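Local coordinates for ESSC (Geobacillus thermodenitrificans, PDB 5FWH), which is a component of the bacterial type VII secretion apparatus, probably an FtsK/SpoIIIE-type ATPase that helps drive protein export, with an N-terminal forkhead-associated region, at residues 3-15 with 26-39. Sequence-based numbering, arbitrary orientation.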
loop_
_atom_site.group_PDB
_atom_site.type_symbol
_atom_site.label_atom_id
_atom_site.label_comp_id
_atom_site.label_asym_id
_atom_site.label_seq_id
_atom_site.Cartn_x
_atom_site.Cartn_y
_atom_site.Cartn_z
ATOM N N GLN A 3 -1.267 5.162 -8.097
ATOM C CA GLN A 3 -0.898 3.794 -8.007
ATOM C C GLN A 3 -2.115 2.914 -7.780
ATOM O O GLN A 3 -3.084 3.323 -7.126
ATOM C CB GLN A 3 0.126 3.611 -6.917
ATOM C CG GLN A 3 1.426 4.339 -7.265
ATOM C CD GLN A 3 2.534 4.161 -6.232
ATOM O OE1 GLN A 3 3.702 3.877 -6.586
ATOM N NE2 GLN A 3 2.210 4.388 -4.977
ATOM N N LEU A 4 -2.057 1.734 -8.379
ATOM C CA LEU A 4 -2.985 0.669 -7.965
ATOM C C LEU A 4 -2.267 -0.381 -7.216
ATOM O O LEU A 4 -1.123 -0.783 -7.500
ATOM C CB LEU A 4 -3.797 -0.005 -9.083
ATOM C CG LEU A 4 -3.276 -0.327 -10.471
ATOM C CD1 LEU A 4 -4.318 -1.179 -11.157
ATOM C CD2 LEU A 4 -3.037 0.940 -11.264
ATOM N N TRP A 5 -3.044 -0.909 -6.325
ATOM C CA TRP A 5 -2.644 -1.998 -5.494
ATOM C C TRP A 5 -3.426 -3.144 -5.979
ATOM O O TRP A 5 -4.653 -3.052 -6.070
ATOM C CB TRP A 5 -3.039 -1.674 -4.106
ATOM C CG TRP A 5 -2.620 -0.321 -3.734
ATOM C CD1 TRP A 5 -2.998 0.901 -4.304
ATOM C CD2 TRP A 5 -1.830 -0.019 -2.658
ATOM N NE1 TRP A 5 -2.472 1.910 -3.622
ATOM C CE2 TRP A 5 -1.687 1.380 -2.630
ATOM C CE3 TRP A 5 -1.171 -0.791 -1.723
ATOM C CZ2 TRP A 5 -0.911 2.010 -1.713
ATOM C CZ3 TRP A 5 -0.423 -0.164 -0.833
ATOM C CH2 TRP A 5 -0.306 1.232 -0.818
ATOM N N VAL A 6 -2.722 -4.215 -6.218
ATOM C CA VAL A 6 -3.305 -5.493 -6.590
ATOM C C VAL A 6 -2.986 -6.556 -5.471
ATOM O O VAL A 6 -1.869 -6.950 -5.243
ATOM C CB VAL A 6 -2.764 -5.900 -7.941
ATOM C CG1 VAL A 6 -3.326 -7.267 -8.386
ATOM C CG2 VAL A 6 -3.065 -4.782 -8.936
ATOM N N LEU A 7 -4.032 -6.926 -4.779
ATOM C CA LEU A 7 -4.006 -7.824 -3.687
ATOM C C LEU A 7 -4.670 -9.139 -4.093
ATOM O O LEU A 7 -5.745 -9.141 -4.633
ATOM C CB LEU A 7 -4.759 -7.249 -2.483
ATOM C CG LEU A 7 -4.145 -5.925 -1.961
ATOM C CD1 LEU A 7 -4.855 -4.710 -2.590
ATOM C CD2 LEU A 7 -4.267 -5.853 -0.434
ATOM N N TYR A 8 -3.974 -10.220 -3.759
ATOM C CA TYR A 8 -4.430 -11.594 -4.024
ATOM C C TYR A 8 -3.568 -12.549 -3.178
ATOM O O TYR A 8 -2.398 -12.201 -2.834
ATOM C CB TYR A 8 -4.273 -11.902 -5.507
ATOM C CG TYR A 8 -2.857 -11.744 -5.984
ATOM C CD1 TYR A 8 -2.335 -10.485 -6.257
ATOM C CD2 TYR A 8 -2.034 -12.843 -6.179
ATOM C CE1 TYR A 8 -1.074 -10.327 -6.701
ATOM C CE2 TYR A 8 -0.735 -12.686 -6.596
ATOM C CZ TYR A 8 -0.273 -11.418 -6.869
ATOM O OH TYR A 8 1.008 -11.229 -7.288
ATOM N N GLU A 9 -4.124 -13.732 -2.829
ATOM C CA GLU A 9 -3.475 -14.673 -1.920
ATOM C C GLU A 9 -2.836 -13.893 -0.756
ATOM O O GLU A 9 -3.558 -13.193 -0.064
ATOM C CB GLU A 9 -2.487 -15.586 -2.653
ATOM C CG GLU A 9 -3.149 -16.330 -3.823
ATOM C CD GLU A 9 -2.489 -17.653 -4.250
ATOM O OE1 GLU A 9 -1.815 -18.330 -3.408
ATOM O OE2 GLU A 9 -2.661 -18.037 -5.440
ATOM N N THR A 10 -1.515 -13.990 -0.583
ATOM C CA THR A 10 -0.770 -13.322 0.490
ATOM C C THR A 10 0.203 -12.235 -0.072
ATOM O O THR A 10 1.265 -11.963 0.494
ATOM C CB THR A 10 0.038 -14.399 1.230
ATOM O OG1 THR A 10 0.853 -15.114 0.272
ATOM C CG2 THR A 10 -0.921 -15.361 1.978
ATOM N N TYR A 11 -0.131 -11.692 -1.240
ATOM C CA TYR A 11 0.719 -10.752 -1.957
ATOM C C TYR A 11 -0.031 -9.460 -2.157
ATOM O O TYR A 11 -1.269 -9.464 -2.165
ATOM C CB TYR A 11 1.108 -11.304 -3.324
ATOM C CG TYR A 11 1.805 -12.630 -3.130
ATOM C CD1 TYR A 11 3.057 -12.676 -2.522
ATOM C CD2 TYR A 11 1.158 -13.840 -3.454
ATOM C CE1 TYR A 11 3.685 -13.907 -2.263
ATOM C CE2 TYR A 11 1.772 -15.044 -3.222
ATOM C CZ TYR A 11 3.028 -15.070 -2.629
ATOM O OH TYR A 11 3.618 -16.259 -2.410
ATOM N N CYS A 12 0.750 -8.381 -2.312
ATOM C CA CYS A 12 0.226 -7.115 -2.749
ATOM C C CYS A 12 1.264 -6.592 -3.742
ATOM O O CYS A 12 2.448 -6.489 -3.373
ATOM C CB CYS A 12 0.124 -6.173 -1.552
ATOM S SG CYS A 12 -0.488 -4.502 -1.924
ATOM N N GLN A 13 0.857 -6.363 -4.983
ATOM C CA GLN A 13 1.706 -5.664 -5.982
ATOM C C GLN A 13 1.195 -4.250 -6.098
ATOM O O GLN A 13 -0.025 -4.032 -6.052
ATOM C CB GLN A 13 1.530 -6.241 -7.350
ATOM C CG GLN A 13 2.095 -7.620 -7.488
ATOM C CD GLN A 13 2.177 -8.084 -8.930
ATOM O OE1 GLN A 13 2.624 -7.359 -9.839
ATOM N NE2 GLN A 13 1.811 -9.336 -9.136
ATOM N N LEU A 14 2.123 -3.320 -6.286
ATOM C CA LEU A 14 1.862 -1.890 -6.464
ATOM C C LEU A 14 2.273 -1.577 -7.888
ATOM O O LEU A 14 3.299 -2.049 -8.344
ATOM C CB LEU A 14 2.666 -1.118 -5.409
ATOM C CG LEU A 14 2.284 0.305 -5.088
ATOM C CD1 LEU A 14 0.986 0.308 -4.322
ATOM C CD2 LEU A 14 3.341 1.034 -4.288
ATOM N N PHE A 15 1.431 -0.892 -8.635
ATOM C CA PHE A 15 1.709 -0.544 -10.021
ATOM C C PHE A 15 1.364 0.908 -10.284
ATOM O O PHE A 15 0.248 1.354 -9.978
ATOM C CB PHE A 15 0.838 -1.407 -10.908
ATOM C CG PHE A 15 0.920 -1.055 -12.341
ATOM C CD1 PHE A 15 1.907 -1.614 -13.129
ATOM C CD2 PHE A 15 0.045 -0.136 -12.911
ATOM C CE1 PHE A 15 2.015 -1.279 -14.462
ATOM C CE2 PHE A 15 0.129 0.186 -14.249
ATOM C CZ PHE A 15 1.114 -0.380 -15.024
ATOM N N ILE A 26 -4.423 -6.545 -16.262
ATOM C CA ILE A 26 -3.971 -7.430 -15.249
ATOM C C ILE A 26 -4.418 -8.737 -15.738
ATOM O O ILE A 26 -5.646 -8.956 -15.924
ATOM C CB ILE A 26 -4.688 -7.192 -13.877
ATOM C CG1 ILE A 26 -4.524 -5.745 -13.448
ATOM C CG2 ILE A 26 -4.232 -8.211 -12.798
ATOM C CD1 ILE A 26 -5.508 -5.325 -12.368
ATOM N N GLY A 27 -3.448 -9.631 -15.837
ATOM C CA GLY A 27 -3.627 -10.962 -16.340
ATOM C C GLY A 27 -2.497 -11.851 -15.884
ATOM O O GLY A 27 -1.799 -11.511 -14.927
ATOM N N ASN A 28 -2.337 -13.008 -16.543
ATOM C CA ASN A 28 -1.348 -14.064 -16.167
ATOM C C ASN A 28 -0.179 -14.352 -17.141
ATOM O O ASN A 28 0.590 -15.309 -16.972
ATOM C CB ASN A 28 -2.091 -15.362 -15.841
ATOM C CG ASN A 28 -2.750 -15.997 -17.049
ATOM O OD1 ASN A 28 -2.493 -15.616 -18.173
ATOM N ND2 ASN A 28 -3.552 -17.005 -16.812
ATOM N N GLN A 29 -0.039 -13.499 -18.137
ATOM C CA GLN A 29 1.118 -13.482 -19.040
ATOM C C GLN A 29 2.160 -12.502 -18.564
ATOM O O GLN A 29 1.833 -11.528 -17.935
ATOM C CB GLN A 29 0.672 -13.017 -20.410
ATOM C CG GLN A 29 -0.559 -13.713 -21.001
ATOM C CD GLN A 29 -0.488 -15.235 -20.986
ATOM O OE1 GLN A 29 0.596 -15.847 -21.075
ATOM N NE2 GLN A 29 -1.668 -15.862 -20.884
ATOM N N LEU A 30 3.423 -12.718 -18.936
ATOM C CA LEU A 30 4.506 -11.762 -18.622
ATOM C C LEU A 30 4.391 -10.415 -19.349
ATOM O O LEU A 30 4.898 -9.409 -18.837
ATOM C CB LEU A 30 5.876 -12.383 -18.863
ATOM C CG LEU A 30 6.196 -13.609 -17.985
ATOM C CD1 LEU A 30 7.565 -14.175 -18.357
ATOM C CD2 LEU A 30 6.135 -13.313 -16.485
ATOM N N GLU A 31 3.713 -10.397 -20.500
ATOM C CA GLU A 31 3.493 -9.166 -21.290
ATOM C C GLU A 31 2.555 -8.156 -20.612
ATOM O O GLU A 31 2.764 -6.957 -20.706
ATOM C CB GLU A 31 2.983 -9.522 -22.696
ATOM C CG GLU A 31 1.530 -9.969 -22.737
ATOM C CD GLU A 31 1.177 -10.912 -23.876
ATOM O OE1 GLU A 31 1.799 -10.813 -24.957
ATOM O OE2 GLU A 31 0.256 -11.750 -23.683
ATOM N N HIS A 32 1.552 -8.642 -19.884
ATOM C CA HIS A 32 0.591 -7.766 -19.224
ATOM C C HIS A 32 1.244 -6.767 -18.309
ATOM O O HIS A 32 2.353 -6.958 -17.863
ATOM C CB HIS A 32 -0.411 -8.577 -18.422
ATOM C CG HIS A 32 -1.359 -9.337 -19.268
ATOM N ND1 HIS A 32 -1.715 -10.633 -18.986
ATOM C CD2 HIS A 32 -2.018 -8.999 -20.405
ATOM C CE1 HIS A 32 -2.595 -11.046 -19.883
ATOM N NE2 HIS A 32 -2.778 -10.080 -20.768
ATOM N N HIS A 33 0.509 -5.708 -18.014
ATOM C CA HIS A 33 1.025 -4.703 -17.145
ATOM C C HIS A 33 1.257 -5.245 -15.748
ATOM O O HIS A 33 2.322 -5.017 -15.154
ATOM C CB HIS A 33 0.092 -3.523 -17.155
ATOM C CG HIS A 33 0.048 -2.873 -18.487
ATOM N ND1 HIS A 33 -0.792 -3.303 -19.494
ATOM C CD2 HIS A 33 0.825 -1.894 -19.023
ATOM C CE1 HIS A 33 -0.563 -2.584 -20.580
ATOM N NE2 HIS A 33 0.418 -1.733 -20.324
ATOM N N VAL A 34 0.277 -5.981 -15.208
ATOM C CA VAL A 34 0.462 -6.597 -13.883
ATOM C C VAL A 34 0.186 -8.089 -14.082
ATOM O O VAL A 34 -0.890 -8.435 -14.600
ATOM C CB VAL A 34 -0.492 -5.957 -12.830
ATOM C CG1 VAL A 34 -0.455 -6.747 -11.519
ATOM C CG2 VAL A 34 -0.137 -4.509 -12.550
ATOM N N THR A 35 1.167 -8.932 -13.721
ATOM C CA THR A 35 1.206 -10.399 -13.979
ATOM C C THR A 35 0.891 -11.151 -12.691
ATOM O O THR A 35 1.715 -11.179 -11.785
ATOM C CB THR A 35 2.631 -10.911 -14.428
ATOM O OG1 THR A 35 3.117 -10.242 -15.603
ATOM C CG2 THR A 35 2.635 -12.419 -14.658
ATOM N N VAL A 36 -0.316 -11.723 -12.596
ATOM C CA VAL A 36 -0.664 -12.704 -11.581
ATOM C C VAL A 36 -0.713 -14.085 -12.237
ATOM O O VAL A 36 -1.710 -14.459 -12.860
ATOM C CB VAL A 36 -2.043 -12.432 -10.980
ATOM C CG1 VAL A 36 -2.311 -13.454 -9.875
ATOM C CG2 VAL A 36 -2.137 -10.968 -10.486
ATOM N N SER A 37 0.358 -14.851 -12.077
ATOM C CA SER A 37 0.492 -16.122 -12.801
ATOM C C SER A 37 -0.278 -17.260 -12.168
ATOM O O SER A 37 -0.597 -18.235 -12.851
ATOM C CB SER A 37 1.963 -16.516 -12.935
ATOM O OG SER A 37 2.609 -16.217 -11.725
ATOM N N SER A 38 -0.571 -17.138 -10.882
ATOM C CA SER A 38 -1.278 -18.190 -10.192
ATOM C C SER A 38 -2.783 -18.248 -10.516
ATOM O O SER A 38 -3.401 -19.254 -10.168
ATOM C CB SER A 38 -1.066 -18.048 -8.689
ATOM O OG SER A 38 -1.586 -16.811 -8.221
ATOM N N PHE A 39 -3.362 -17.195 -11.138
ATOM C CA PHE A 39 -4.771 -17.160 -11.559
ATOM C C PHE A 39 -4.977 -17.549 -13.056
ATOM O O PHE A 39 -4.092 -17.295 -13.897
ATOM C CB PHE A 39 -5.312 -15.761 -11.361
ATOM C CG PHE A 39 -5.621 -15.390 -9.934
ATOM C CD1 PHE A 39 -4.960 -15.971 -8.826
ATOM C CD2 PHE A 39 -6.580 -14.423 -9.690
ATOM C CE1 PHE A 39 -5.267 -15.587 -7.527
ATOM C CE2 PHE A 39 -6.892 -14.043 -8.386
ATOM C CZ PHE A 39 -6.240 -14.622 -7.304
#
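Phe15 and Val34, whose CA atoms lie 7.3 Å apart, and Tyr8 and Val36, at 8.5 Å, mark where the hairpin of strands 3-8 and 11-16, closed by a type II' turn, packs across strands 23-27 and 34-35 at one side of a second sheet, with no backbone hydrogen bond between them. Val34 packs against three hairpin side chains: its CG2 meets Phe15 CD1 at 3.6 Å, while its CG1 packs beside the Gln13 amide and Val6 CG2. The Tyr8 ring, swung between its own backbone N and carbonyl carbon (chi1 58°), takes a CH-pi contact from Val36 CG1 on one face, while Tyr11 CB covers the opposite face, and turns its edge toward the face of Phe39, a T-shaped pair with planes at 76°. Gln13 NE2 donates twice in its amide plane, to Tyr8 OH at 2.8 Å and to Thr35 O at 3.2 Å, which fixes the amide's rotation; Thr35 O is reached from above its carbonyl plane. Beside the hairpin turn, Ser38 OG donates to Glu9 OE2 at 3.2 Å, from above the carboxylate plane. Ile26 CD1 meets Val6 CG2 at 4.2 Å, and Leu4 and Val6 also touch Ile86 of strand 84-88. Such face-to-face sheet packing is characteristic of the beta-sandwich of forkhead-associated domains.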